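PDB 6GQ8: NEQ011 from Nanoarchaeum equitans Kin4-M, which binds an iron(III) ion and, as a neelaredoxin-type superoxide reductase, probably reduces the superoxide anion to hydrogen peroxide. Local coordinates for residues 1-7 against 101-105; 21-27 against 79-85; 43-48 against 59-65. All blocks are in the same frame, centred on the assembly; numbering follows the deposited sequence.

Contact 1. Residues 1-7 against 101-105; sequences MIKTEYN and GLWKT
Lys-3 lies across the indole of Trp-103, its aliphatic chain stretched over one face of the ring. The contact is a CH-pi one: CD of Lys-3 stands 3.6 Å from the centroid of the six-membered ring of Trp-103, 17° off the normal and displaced toward the rim. CG of Lys-3 is set anti to the carbonyl carbon (chi1 -65°) and the chain beyond stays extended, which carries NZ past the ring to a salt bridge with Glu-56 of the second subunit. Two other residues of the N-terminal segment meet the same indole. The carbonyl oxygen of Glu-5 lies in the ring plane at its edge, 3.7 Å from CZ3 of Trp-103, and CB of Asn-7 comes in obliquely, with the amide plane turned 41° from the ring. The far end of Asn-7 is held by His-10, an iron ligand, whose ring also stacks on Trp-103.

Beneath these side chains the backbones run parallel. Lys-3 N gives a hydrogen bond to Leu-102 O (3.0 Å), and Lys-3 O takes one from Lys-104 N (2.9 Å). On the other face of the sheet, CD1 of Ile-2 touches CD1 of Leu-102 at 3.5 Å, and Met-1 CE reaches the same methyl with the two side chains pointing the same way. The side chains of Ile-2 and Lys-104 cross at about a right angle, CG2 against CB; Thr-4 lies beside Lys-104 and points the same way, CG2 3.6 Å from CE of Lys-104.

The chemistry is thus divided: two backbone bonds fix the N-terminal strand at the sheet margin, and the methylenes of Lys-3 cover an indole near the iron while its ammonium pairs with a carboxylate of the second subunit; Lys-104 keeps its charge within the chain, with Glu-106.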
loop_
_atom_site.group_PDB
_atom_site.type_symbol
_atom_site.label_atom_id
_atom_site.label_comp_id
_atom_site.label_asym_id
_atom_site.label_seq_id
_atom_site.Cartn_x
_atom_site.Cartn_y
_atom_site.Cartn_z
ATOM N N MET A 1 7.405 -12.993 16.045
ATOM C CA MET A 1 6.914 -11.800 15.367
ATOM C C MET A 1 5.533 -12.048 14.765
ATOM O O MET A 1 4.560 -11.381 15.122
ATOM C CB MET A 1 7.895 -11.359 14.279
ATOM C CG MET A 1 7.529 -10.048 13.605
ATOM S SD MET A 1 8.446 -9.754 12.080
ATOM C CE MET A 1 7.679 -8.232 11.530
ATOM N N ILE A 2 5.456 -13.012 13.852
ATOM C CA ILE A 2 4.194 -13.411 13.241
ATOM C C ILE A 2 3.601 -14.548 14.061
ATOM O O ILE A 2 4.294 -15.521 14.381
ATOM C CB ILE A 2 4.398 -13.845 11.780
ATOM C CG1 ILE A 2 5.405 -12.934 11.070
ATOM C CG2 ILE A 2 3.072 -13.840 11.044
ATOM C CD1 ILE A 2 4.845 -11.595 10.666
ATOM N N LYS A 3 2.323 -14.429 14.410
ATOM C CA LYS A 3 1.643 -15.472 15.167
ATOM C C LYS A 3 0.951 -16.442 14.218
ATOM O O LYS A 3 0.133 -16.035 13.386
ATOM C CB LYS A 3 0.625 -14.885 16.146
ATOM C CG LYS A 3 1.228 -14.033 17.246
ATOM C CD LYS A 3 0.135 -13.418 18.096
ATOM C CE LYS A 3 0.670 -12.356 19.033
ATOM N NZ LYS A 3 -0.436 -11.719 19.804
ATOM N N THR A 4 1.266 -17.728 14.368
ATOM C CA THR A 4 0.699 -18.775 13.532
ATOM C C THR A 4 -0.444 -19.509 14.211
ATOM O O THR A 4 -1.188 -20.228 13.537
ATOM C CB THR A 4 1.778 -19.791 13.137
ATOM O OG1 THR A 4 2.343 -20.374 14.318
ATOM C CG2 THR A 4 2.880 -19.114 12.340
ATOM N N GLU A 5 -0.584 -19.351 15.525
ATOM C CA GLU A 5 -1.661 -19.999 16.257
ATOM C C GLU A 5 -3.010 -19.467 15.792
ATOM O O GLU A 5 -3.158 -18.276 15.497
ATOM C CB GLU A 5 -1.488 -19.744 17.756
ATOM C CG GLU A 5 -0.093 -20.056 18.276
ATOM C CD GLU A 5 0.009 -19.982 19.786
ATOM O OE1 GLU A 5 -0.721 -19.170 20.393
ATOM O OE2 GLU A 5 0.825 -20.731 20.365
ATOM N N TYR A 6 -3.992 -20.358 15.705
ATOM C CA TYR A 6 -5.320 -19.948 15.273
ATOM C C TYR A 6 -5.973 -19.059 16.325
ATOM O O TYR A 6 -5.850 -19.300 17.529
ATOM C CB TYR A 6 -6.203 -21.166 14.998
ATOM C CG TYR A 6 -7.641 -20.795 14.710
ATOM C CD1 TYR A 6 -8.012 -20.278 13.477
ATOM C CD2 TYR A 6 -8.625 -20.947 15.680
ATOM C CE1 TYR A 6 -9.323 -19.929 13.214
ATOM C CE2 TYR A 6 -9.938 -20.602 15.424
ATOM C CZ TYR A 6 -10.281 -20.093 14.190
ATOM O OH TYR A 6 -11.588 -19.748 13.932
ATOM N N ASN A 7 -6.674 -18.030 15.859
ATOM C CA ASN A 7 -7.384 -17.108 16.735
ATOM C C ASN A 7 -8.646 -16.622 16.035
ATOM O O ASN A 7 -8.564 -16.012 14.962
ATOM C CB ASN A 7 -6.488 -15.932 17.121
ATOM C CG ASN A 7 -7.152 -14.992 18.107
ATOM O OD1 ASN A 7 -7.915 -14.108 17.721
ATOM N ND2 ASN A 7 -6.864 -15.181 19.390
ATOM N N GLY A 101 -0.726 -7.105 16.764
ATOM C CA GLY A 101 0.363 -7.561 15.924
ATOM C C GLY A 101 -0.104 -8.271 14.664
ATOM O O GLY A 101 -1.187 -8.016 14.134
ATOM N N LEU A 102 0.742 -9.181 14.188
ATOM C CA LEU A 102 0.574 -9.850 12.907
ATOM C C LEU A 102 0.157 -11.303 13.106
ATOM O O LEU A 102 0.589 -11.970 14.051
ATOM C CB LEU A 102 1.869 -9.790 12.093
ATOM C CG LEU A 102 2.335 -8.382 11.727
ATOM C CD1 LEU A 102 3.848 -8.319 11.592
ATOM C CD2 LEU A 102 1.669 -7.948 10.438
ATOM N N TRP A 103 -0.673 -11.790 12.185
ATOM C CA TRP A 103 -1.220 -13.138 12.240
ATOM C C TRP A 103 -1.143 -13.769 10.857
ATOM O O TRP A 103 -1.384 -13.099 9.850
ATOM C CB TRP A 103 -2.669 -13.124 12.737
ATOM C CG TRP A 103 -2.830 -12.517 14.097
ATOM C CD1 TRP A 103 -2.876 -11.187 14.404
ATOM C CD2 TRP A 103 -2.977 -13.220 15.336
ATOM N NE1 TRP A 103 -3.036 -11.020 15.759
ATOM C CE2 TRP A 103 -3.099 -12.254 16.353
ATOM C CE3 TRP A 103 -3.015 -14.574 15.683
ATOM C CZ2 TRP A 103 -3.263 -12.598 17.693
ATOM C CZ3 TRP A 103 -3.172 -14.913 17.012
ATOM C CH2 TRP A 103 -3.295 -13.930 18.001
ATOM N N LYS A 104 -0.820 -15.061 10.817
ATOM C CA LYS A 104 -0.590 -15.784 9.573
ATOM C C LYS A 104 -1.510 -16.992 9.477
ATOM O O LYS A 104 -1.800 -17.649 10.483
ATOM C CB LYS A 104 0.867 -16.255 9.463
ATOM C CG LYS A 104 1.208 -16.913 8.132
ATOM C CD LYS A 104 2.662 -17.347 8.065
ATOM C CE LYS A 104 2.856 -18.684 8.762
ATOM N NZ LYS A 104 4.161 -19.318 8.429
ATOM N N THR A 105 -1.966 -17.278 8.257
ATOM C CA THR A 105 -2.715 -18.487 7.946
ATOM C C THR A 105 -2.221 -19.039 6.617
ATOM O O THR A 105 -1.984 -18.281 5.672
ATOM C CB THR A 105 -4.225 -18.215 7.872
ATOM O OG1 THR A 105 -4.708 -17.821 9.163
ATOM C CG2 THR A 105 -4.986 -19.450 7.403
HETATM O O HOH W 1 -3.190 -16.880 12.713
#

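Contact 2. Residues 21-27 against 79-85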
loop_
_atom_site.group_PDB
_atom_site.type_symbol
_atom_site.label_atom_id
_atom_site.label_comp_id
_atom_site.label_asym_id
_atom_site.label_seq_id
_atom_site.Cartn_x
_atom_site.Cartn_y
_atom_site.Cartn_z
ATOM N N GLU A 21 -9.927 -20.208 -15.283
ATOM C CA GLU A 21 -8.491 -20.062 -15.084
ATOM C C GLU A 21 -8.148 -19.423 -13.751
ATOM O O GLU A 21 -6.988 -19.486 -13.331
ATOM C CB GLU A 21 -7.887 -19.186 -16.183
ATOM C CG GLU A 21 -7.930 -19.742 -17.583
ATOM C CD GLU A 21 -7.326 -18.771 -18.578
ATOM O OE1 GLU A 21 -7.847 -18.668 -19.708
ATOM O OE2 GLU A 21 -6.350 -18.083 -18.214
ATOM N N LEU A 22 -9.125 -18.828 -13.078
ATOM C CA LEU A 22 -8.887 -17.981 -11.920
ATOM C C LEU A 22 -9.180 -18.719 -10.622
ATOM O O LEU A 22 -10.141 -19.490 -10.536
ATOM C CB LEU A 22 -9.758 -16.727 -12.003
ATOM C CG LEU A 22 -9.385 -15.724 -13.093
ATOM C CD1 LEU A 22 -10.253 -14.479 -13.013
ATOM C CD2 LEU A 22 -7.918 -15.371 -12.998
ATOM N N TYR A 23 -8.342 -18.484 -9.617
ATOM C CA TYR A 23 -8.679 -18.825 -8.243
ATOM C C TYR A 23 -9.378 -17.624 -7.621
ATOM O O TYR A 23 -8.825 -16.519 -7.607
ATOM C CB TYR A 23 -7.441 -19.203 -7.430
ATOM C CG TYR A 23 -6.861 -20.564 -7.753
ATOM C CD1 TYR A 23 -7.411 -21.720 -7.211
ATOM C CD2 TYR A 23 -5.754 -20.693 -8.582
ATOM C CE1 TYR A 23 -6.882 -22.968 -7.497
ATOM C CE2 TYR A 23 -5.219 -21.935 -8.872
ATOM C CZ TYR A 23 -5.787 -23.069 -8.329
ATOM O OH TYR A 23 -5.254 -24.307 -8.618
ATOM N N LYS A 24 -10.588 -17.838 -7.113
ATOM C CA LYS A 24 -11.319 -16.804 -6.391
ATOM C C LYS A 24 -11.013 -16.983 -4.911
ATOM O O LYS A 24 -11.441 -17.965 -4.295
ATOM C CB LYS A 24 -12.816 -16.897 -6.672
ATOM C CG LYS A 24 -13.665 -15.921 -5.877
ATOM C CD LYS A 24 -15.150 -16.205 -6.059
ATOM C CE LYS A 24 -16.004 -15.244 -5.247
ATOM N NZ LYS A 24 -17.452 -15.569 -5.345
ATOM N N ILE A 25 -10.276 -16.036 -4.342
ATOM C CA ILE A 25 -9.679 -16.188 -3.024
ATOM C C ILE A 25 -10.315 -15.155 -2.105
ATOM O O ILE A 25 -10.108 -13.946 -2.276
ATOM C CB ILE A 25 -8.154 -16.025 -3.070
ATOM C CG1 ILE A 25 -7.545 -17.041 -4.043
ATOM C CG2 ILE A 25 -7.555 -16.208 -1.688
ATOM C CD1 ILE A 25 -6.129 -16.707 -4.472
ATOM N N THR A 26 -11.097 -15.627 -1.139
ATOM C CA THR A 26 -11.720 -14.769 -0.143
ATOM C C THR A 26 -10.887 -14.817 1.131
ATOM O O THR A 26 -10.496 -15.898 1.582
ATOM C CB THR A 26 -13.158 -15.211 0.148
ATOM O OG1 THR A 26 -13.916 -15.235 -1.068
ATOM C CG2 THR A 26 -13.824 -14.256 1.133
ATOM N N ILE A 27 -10.609 -13.646 1.698
ATOM C CA ILE A 27 -9.879 -13.529 2.953
ATOM C C ILE A 27 -10.731 -12.699 3.899
ATOM O O ILE A 27 -11.148 -11.589 3.550
ATOM C CB ILE A 27 -8.494 -12.880 2.763
ATOM C CG1 ILE A 27 -7.725 -13.563 1.630
ATOM C CG2 ILE A 27 -7.689 -12.961 4.048
ATOM C CD1 ILE A 27 -6.717 -12.662 0.961
ATOM N N ALA A 79 -12.059 -9.408 1.970
ATOM C CA ALA A 79 -11.763 -9.055 0.590
ATOM C C ALA A 79 -11.743 -10.310 -0.266
ATOM O O ALA A 79 -11.403 -11.398 0.205
ATOM C CB ALA A 79 -10.426 -8.317 0.469
ATOM N N ILE A 80 -12.112 -10.140 -1.531
ATOM C CA ILE A 80 -12.033 -11.196 -2.531
ATOM C C ILE A 80 -11.123 -10.708 -3.648
ATOM O O ILE A 80 -11.325 -9.611 -4.184
ATOM C CB ILE A 80 -13.421 -11.576 -3.078
ATOM C CG1 ILE A 80 -14.378 -11.909 -1.931
ATOM C CG2 ILE A 80 -13.315 -12.760 -4.034
ATOM C CD1 ILE A 80 -15.722 -12.438 -2.394
ATOM N N VAL A 81 -10.104 -11.502 -3.970
ATOM C CA VAL A 81 -9.198 -11.211 -5.069
ATOM C C VAL A 81 -9.184 -12.420 -5.994
ATOM O O VAL A 81 -9.704 -13.487 -5.669
ATOM C CB VAL A 81 -7.766 -10.866 -4.601
ATOM C CG1 VAL A 81 -7.767 -9.598 -3.749
ATOM C CG2 VAL A 81 -7.139 -12.034 -3.857
ATOM N N TYR A 82 -8.564 -12.237 -7.159
ATOM C CA TYR A 82 -8.578 -13.222 -8.234
ATOM C C TYR A 82 -7.168 -13.338 -8.790
ATOM O O TYR A 82 -6.529 -12.318 -9.066
ATOM C CB TYR A 82 -9.547 -12.820 -9.352
ATOM C CG TYR A 82 -10.987 -12.672 -8.916
ATOM C CD1 TYR A 82 -11.911 -13.679 -9.155
ATOM C CD2 TYR A 82 -11.423 -11.521 -8.271
ATOM C CE1 TYR A 82 -13.229 -13.549 -8.761
ATOM C CE2 TYR A 82 -12.738 -11.381 -7.869
ATOM C CZ TYR A 82 -13.636 -12.396 -8.118
ATOM O OH TYR A 82 -14.947 -12.256 -7.721
ATOM N N ALA A 83 -6.686 -14.569 -8.956
ATOM C CA ALA A 83 -5.321 -14.781 -9.415
ATOM C C ALA A 83 -5.236 -16.032 -10.276
ATOM O O ALA A 83 -5.970 -17.001 -10.069
ATOM C CB ALA A 83 -4.347 -14.907 -8.238
ATOM N N LYS A 84 -4.320 -15.990 -11.242
ATOM C CA LYS A 84 -3.886 -17.167 -11.981
ATOM C C LYS A 84 -2.658 -17.730 -11.276
ATOM O O LYS A 84 -1.646 -17.033 -11.145
ATOM C CB LYS A 84 -3.542 -16.791 -13.421
ATOM C CG LYS A 84 -4.691 -16.176 -14.196
ATOM C CD LYS A 84 -4.300 -15.876 -15.635
ATOM C CE LYS A 84 -5.494 -15.390 -16.441
ATOM N NZ LYS A 84 -5.141 -15.150 -17.865
ATOM N N LEU A 85 -2.740 -18.975 -10.818
ATOM C CA LEU A 85 -1.653 -19.594 -10.072
ATOM C C LEU A 85 -1.222 -20.874 -10.769
ATOM O O LEU A 85 -2.057 -21.736 -11.062
ATOM C CB LEU A 85 -2.071 -19.890 -8.630
ATOM C CG LEU A 85 -2.609 -18.697 -7.841
ATOM C CD1 LEU A 85 -3.098 -19.139 -6.472
ATOM C CD2 LEU A 85 -1.543 -17.620 -7.716
HETATM O O HOH W 2 -4.800 -20.714 -11.679
#
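On one face of this antiparallel pair Ile-80 sits between Lys-24 and Thr-26. Its CG1 is anti to the carbonyl carbon (chi1 -53°), which brings that branch alongside Thr-26, 3.5 Å from OG1, while CG2 turns to the Lys-24 chain, 3.7 Å from CG. An alanine here would lose both branches and is likely to leave the methylenes of Lys-24 and the side of Thr-26 without their packing partner. Lys-24, extended throughout, lies beside Tyr-82 and points the same way, its CG 3.8 Å from CE1 of the ring; the side chain of Leu-22 crosses that of Tyr-82 at about a right angle, CD1 against CB.

The other face is mostly apolar. Tyr-23 meets Leu-85 obliquely, CD2 to CD1 at 3.7 Å, with Leu-85 O in the plane of the ring at its edge. Val-81 sets CG1 anti to the carbonyl carbon (chi1 -63°), which leaves CG2 between the backbone N and the carbonyl carbon, facing CB of Ile-25. Where strand 22-27 begins, extended Lys-84 reaches OE2 of Glu-21 in a weak, 3.2 Å salt bridge from NZ, although Glu-21 is poorly ordered.

Reciprocal backbone bonds join Tyr-23 with Ala-83, Ile-25 with Val-81 and Ile-27 with Ala-79. Ile-80, Ala-83 and Lys-84 carry the ladder on into the third subunit, an edge-to-edge extension of the antiparallel three-stranded sheet of this immunoglobulin-like beta-sandwich.

Contact 3. Residues 43-48 against 59-65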
loop_
_atom_site.group_PDB
_atom_site.type_symbol
_atom_site.label_atom_id
_atom_site.label_comp_id
_atom_site.label_asym_id
_atom_site.label_seq_id
_atom_site.Cartn_x
_atom_site.Cartn_y
_atom_site.Cartn_z
ATOM N N ILE A 43 -8.455 -4.080 12.230
ATOM C CA ILE A 43 -7.659 -4.836 11.272
ATOM C C ILE A 43 -7.345 -3.899 10.113
ATOM O O ILE A 43 -8.252 -3.421 9.425
ATOM C CB ILE A 43 -8.405 -6.087 10.784
ATOM C CG1 ILE A 43 -8.866 -6.945 11.968
ATOM C CG2 ILE A 43 -7.517 -6.895 9.843
ATOM C CD1 ILE A 43 -7.746 -7.481 12.828
ATOM N N GLN A 44 -6.061 -3.626 9.905
ATOM C CA GLN A 44 -5.657 -2.587 8.966
ATOM C C GLN A 44 -5.445 -3.114 7.553
ATOM O O GLN A 44 -5.836 -2.452 6.586
ATOM C CB GLN A 44 -4.383 -1.901 9.464
ATOM C CG GLN A 44 -4.120 -0.544 8.835
ATOM C CD GLN A 44 -2.979 0.194 9.516
ATOM O OE1 GLN A 44 -1.807 -0.078 9.254
ATOM N NE2 GLN A 44 -3.319 1.124 10.406
ATOM N N TRP A 45 -4.834 -4.287 7.402
ATOM C CA TRP A 45 -4.511 -4.776 6.068
ATOM C C TRP A 45 -4.298 -6.282 6.099
ATOM O O TRP A 45 -4.140 -6.890 7.160
ATOM C CB TRP A 45 -3.272 -4.069 5.502
ATOM C CG TRP A 45 -2.057 -4.113 6.387
ATOM C CD1 TRP A 45 -1.626 -3.132 7.241
ATOM C CD2 TRP A 45 -1.108 -5.181 6.496
ATOM N NE1 TRP A 45 -0.471 -3.527 7.870
ATOM C CE2 TRP A 45 -0.128 -4.777 7.426
ATOM C CE3 TRP A 45 -0.982 -6.435 5.884
ATOM C CZ2 TRP A 45 0.953 -5.588 7.771
ATOM C CZ3 TRP A 45 0.090 -7.237 6.226
ATOM C CH2 TRP A 45 1.043 -6.811 7.163
ATOM N N VAL A 46 -4.294 -6.872 4.905
ATOM C CA VAL A 46 -3.964 -8.280 4.714
ATOM C C VAL A 46 -3.077 -8.405 3.481
ATOM O O VAL A 46 -3.368 -7.816 2.436
ATOM C CB VAL A 46 -5.226 -9.157 4.575
ATOM C CG1 VAL A 46 -6.183 -8.566 3.554
ATOM C CG2 VAL A 46 -4.847 -10.579 4.192
ATOM N N ASP A 47 -1.980 -9.144 3.613
ATOM C CA ASP A 47 -1.135 -9.511 2.484
ATOM C C ASP A 47 -1.399 -10.964 2.119
ATOM O O ASP A 47 -1.522 -11.820 2.999
ATOM C CB ASP A 47 0.348 -9.324 2.813
ATOM C CG ASP A 47 0.830 -7.907 2.577
ATOM O OD1 ASP A 47 0.292 -7.237 1.674
ATOM O OD2 ASP A 47 1.759 -7.468 3.291
ATOM N N LEU A 48 -1.497 -11.240 0.819
ATOM C CA LEU A 48 -1.737 -12.590 0.321
ATOM C C LEU A 48 -0.558 -13.021 -0.540
ATOM O O LEU A 48 -0.217 -12.342 -1.513
ATOM C CB LEU A 48 -3.036 -12.661 -0.482
ATOM C CG LEU A 48 -3.355 -14.015 -1.122
ATOM C CD1 LEU A 48 -3.684 -15.061 -0.063
ATOM C CD2 LEU A 48 -4.488 -13.885 -2.121
ATOM N N HIS A 59 4.153 -12.527 -3.960
ATOM C CA HIS A 59 3.126 -11.623 -3.461
ATOM C C HIS A 59 2.007 -11.516 -4.488
ATOM O O HIS A 59 2.246 -11.119 -5.634
ATOM C CB HIS A 59 3.723 -10.248 -3.170
ATOM C CG HIS A 59 2.930 -9.440 -2.191
ATOM N ND1 HIS A 59 3.384 -8.248 -1.668
ATOM C CD2 HIS A 59 1.716 -9.657 -1.633
ATOM C CE1 HIS A 59 2.483 -7.764 -0.833
ATOM N NE2 HIS A 59 1.463 -8.602 -0.790
ATOM N N ILE A 60 0.794 -11.873 -4.085
ATOM C CA ILE A 60 -0.355 -11.877 -4.985
ATOM C C ILE A 60 -1.177 -10.605 -4.847
ATOM O O ILE A 60 -1.513 -9.964 -5.843
ATOM C CB ILE A 60 -1.228 -13.130 -4.747
ATOM C CG1 ILE A 60 -0.437 -14.412 -5.029
ATOM C CG2 ILE A 60 -2.469 -13.073 -5.621
ATOM C CD1 ILE A 60 0.076 -14.524 -6.453
ATOM N N ALA A 61 -1.520 -10.225 -3.618
ATOM C CA ALA A 61 -2.364 -9.060 -3.406
ATOM C C ALA A 61 -2.015 -8.397 -2.082
ATOM O O ALA A 61 -1.520 -9.044 -1.155
ATOM C CB ALA A 61 -3.850 -9.428 -3.428
ATOM N N ARG A 62 -2.262 -7.091 -2.019
ATOM C CA ARG A 62 -2.189 -6.318 -0.784
ATOM C C ARG A 62 -3.472 -5.506 -0.669
ATOM O O ARG A 62 -3.798 -4.731 -1.573
ATOM C CB ARG A 62 -0.952 -5.413 -0.779
ATOM C CG ARG A 62 -0.860 -4.423 0.373
ATOM C CD ARG A 62 0.561 -3.860 0.501
ATOM N NE ARG A 62 1.463 -4.788 1.183
ATOM C CZ ARG A 62 2.775 -4.607 1.308
ATOM N NH1 ARG A 62 3.358 -3.533 0.790
ATOM N NH2 ARG A 62 3.509 -5.502 1.957
ATOM N N ILE A 63 -4.212 -5.698 0.422
ATOM C CA ILE A 63 -5.495 -5.034 0.621
ATOM C C ILE A 63 -5.423 -4.237 1.914
ATOM O O ILE A 63 -5.182 -4.804 2.987
ATOM C CB ILE A 63 -6.666 -6.028 0.672
ATOM C CG1 ILE A 63 -6.683 -6.907 -0.580
ATOM C CG2 ILE A 63 -7.984 -5.279 0.818
ATOM C CD1 ILE A 63 -6.287 -8.340 -0.311
ATOM N N GLU A 64 -5.638 -2.930 1.813
ATOM C CA GLU A 64 -5.707 -2.053 2.973
ATOM C C GLU A 64 -7.164 -1.697 3.233
ATOM O O GLU A 64 -7.865 -1.232 2.327
ATOM C CB GLU A 64 -4.887 -0.779 2.764
ATOM C CG GLU A 64 -3.419 -0.993 2.441
ATOM C CD GLU A 64 -2.511 -0.702 3.625
ATOM O OE1 GLU A 64 -3.034 -0.409 4.722
ATOM O OE2 GLU A 64 -1.273 -0.742 3.452
ATOM N N PHE A 65 -7.620 -1.944 4.459
ATOM C CA PHE A 65 -8.954 -1.550 4.900
ATOM C C PHE A 65 -8.825 -0.187 5.570
ATOM O O PHE A 65 -8.291 -0.083 6.678
ATOM C CB PHE A 65 -9.530 -2.601 5.845
ATOM C CG PHE A 65 -9.365 -4.013 5.350
ATOM C CD1 PHE A 65 -10.079 -4.465 4.250
ATOM C CD2 PHE A 65 -8.482 -4.882 5.970
ATOM C CE1 PHE A 65 -9.927 -5.762 3.788
ATOM C CE2 PHE A 65 -8.323 -6.179 5.511
ATOM C CZ PHE A 65 -9.050 -6.619 4.419
#
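OD1 of Asp-47 is gripped by two side chains of the facing strand. Arg-62 NE binds it at 2.8 Å on the syn lone pair, and His-59 NE2 adds a weak, bent bond at 3.1 Å. Arg-62 NH2 takes the other oxygen, OD2 of Asp-47, at 3.0 Å, so the guanidinium meets the carboxylate side-on with two nitrogens, their planes 34° apart. The bend of Arg-62 at CG-CD (chi3 -79°) turns this edge to Asp-47, while NH1 goes on to Glu-64 of the second subunit. The imidazole of His-59 stands almost perpendicular to the carboxylate, and its ND1 bonds to NE1 of Trp-45 in that same subunit. Such company would probably favour the charged form of Asp-47.

Trp-45 and Glu-64 point the same way beside each other, with OE1 of Glu-64 3.7 Å from Trp-45 CB and the carboxylate turned 55° from the indole; this oxygen's salt bridge is with Lys-66 of the fourth subunit. On the reverse face CG1 of Val-46 reaches CZ of Phe-65 at 3.6 Å, the two side chains meeting at a slant. Leu-48 packs CD2 on CG2 of Ile-60.

Leu-48 O accepts from both Ile-60 N (2.8 Å) and Ala-61 N (3.3 Å), the two residues that face it in a classic beta bulge. The pair is a beta hairpin of the mixed sheet of the beta-sandwich, its outer strand pairing with the third subunit: its apolar face turns to the opposing sheet, its polar face to neighbouring subunits, and Ile-43 at one end packs on the iron ligands His-35 and Cys-97.

Overall arrangement
Contact 3 is the buried core of the set, whereas contacts 1 and 2 are only partly buried and lie on opposite sides of the chain's centre. Contacts 1 and 3 belong to one mixed sheet, where Leu-102 CD2 packs on Trp-45 CH2, 3.5 Å away; contact 2 lies in the facing three-stranded sheet. Contacts 2 and 3 meet across the sandwich through apolar side chains, as where Val-81 CG2 touches Leu-48 CD2 at 3.7 Å. Chemistry follows place: a parallel edge pair with aromatic packing near the iron in contact 1, a regular antiparallel ladder in contact 2, and buried charge networks shared between subunits in contact 3.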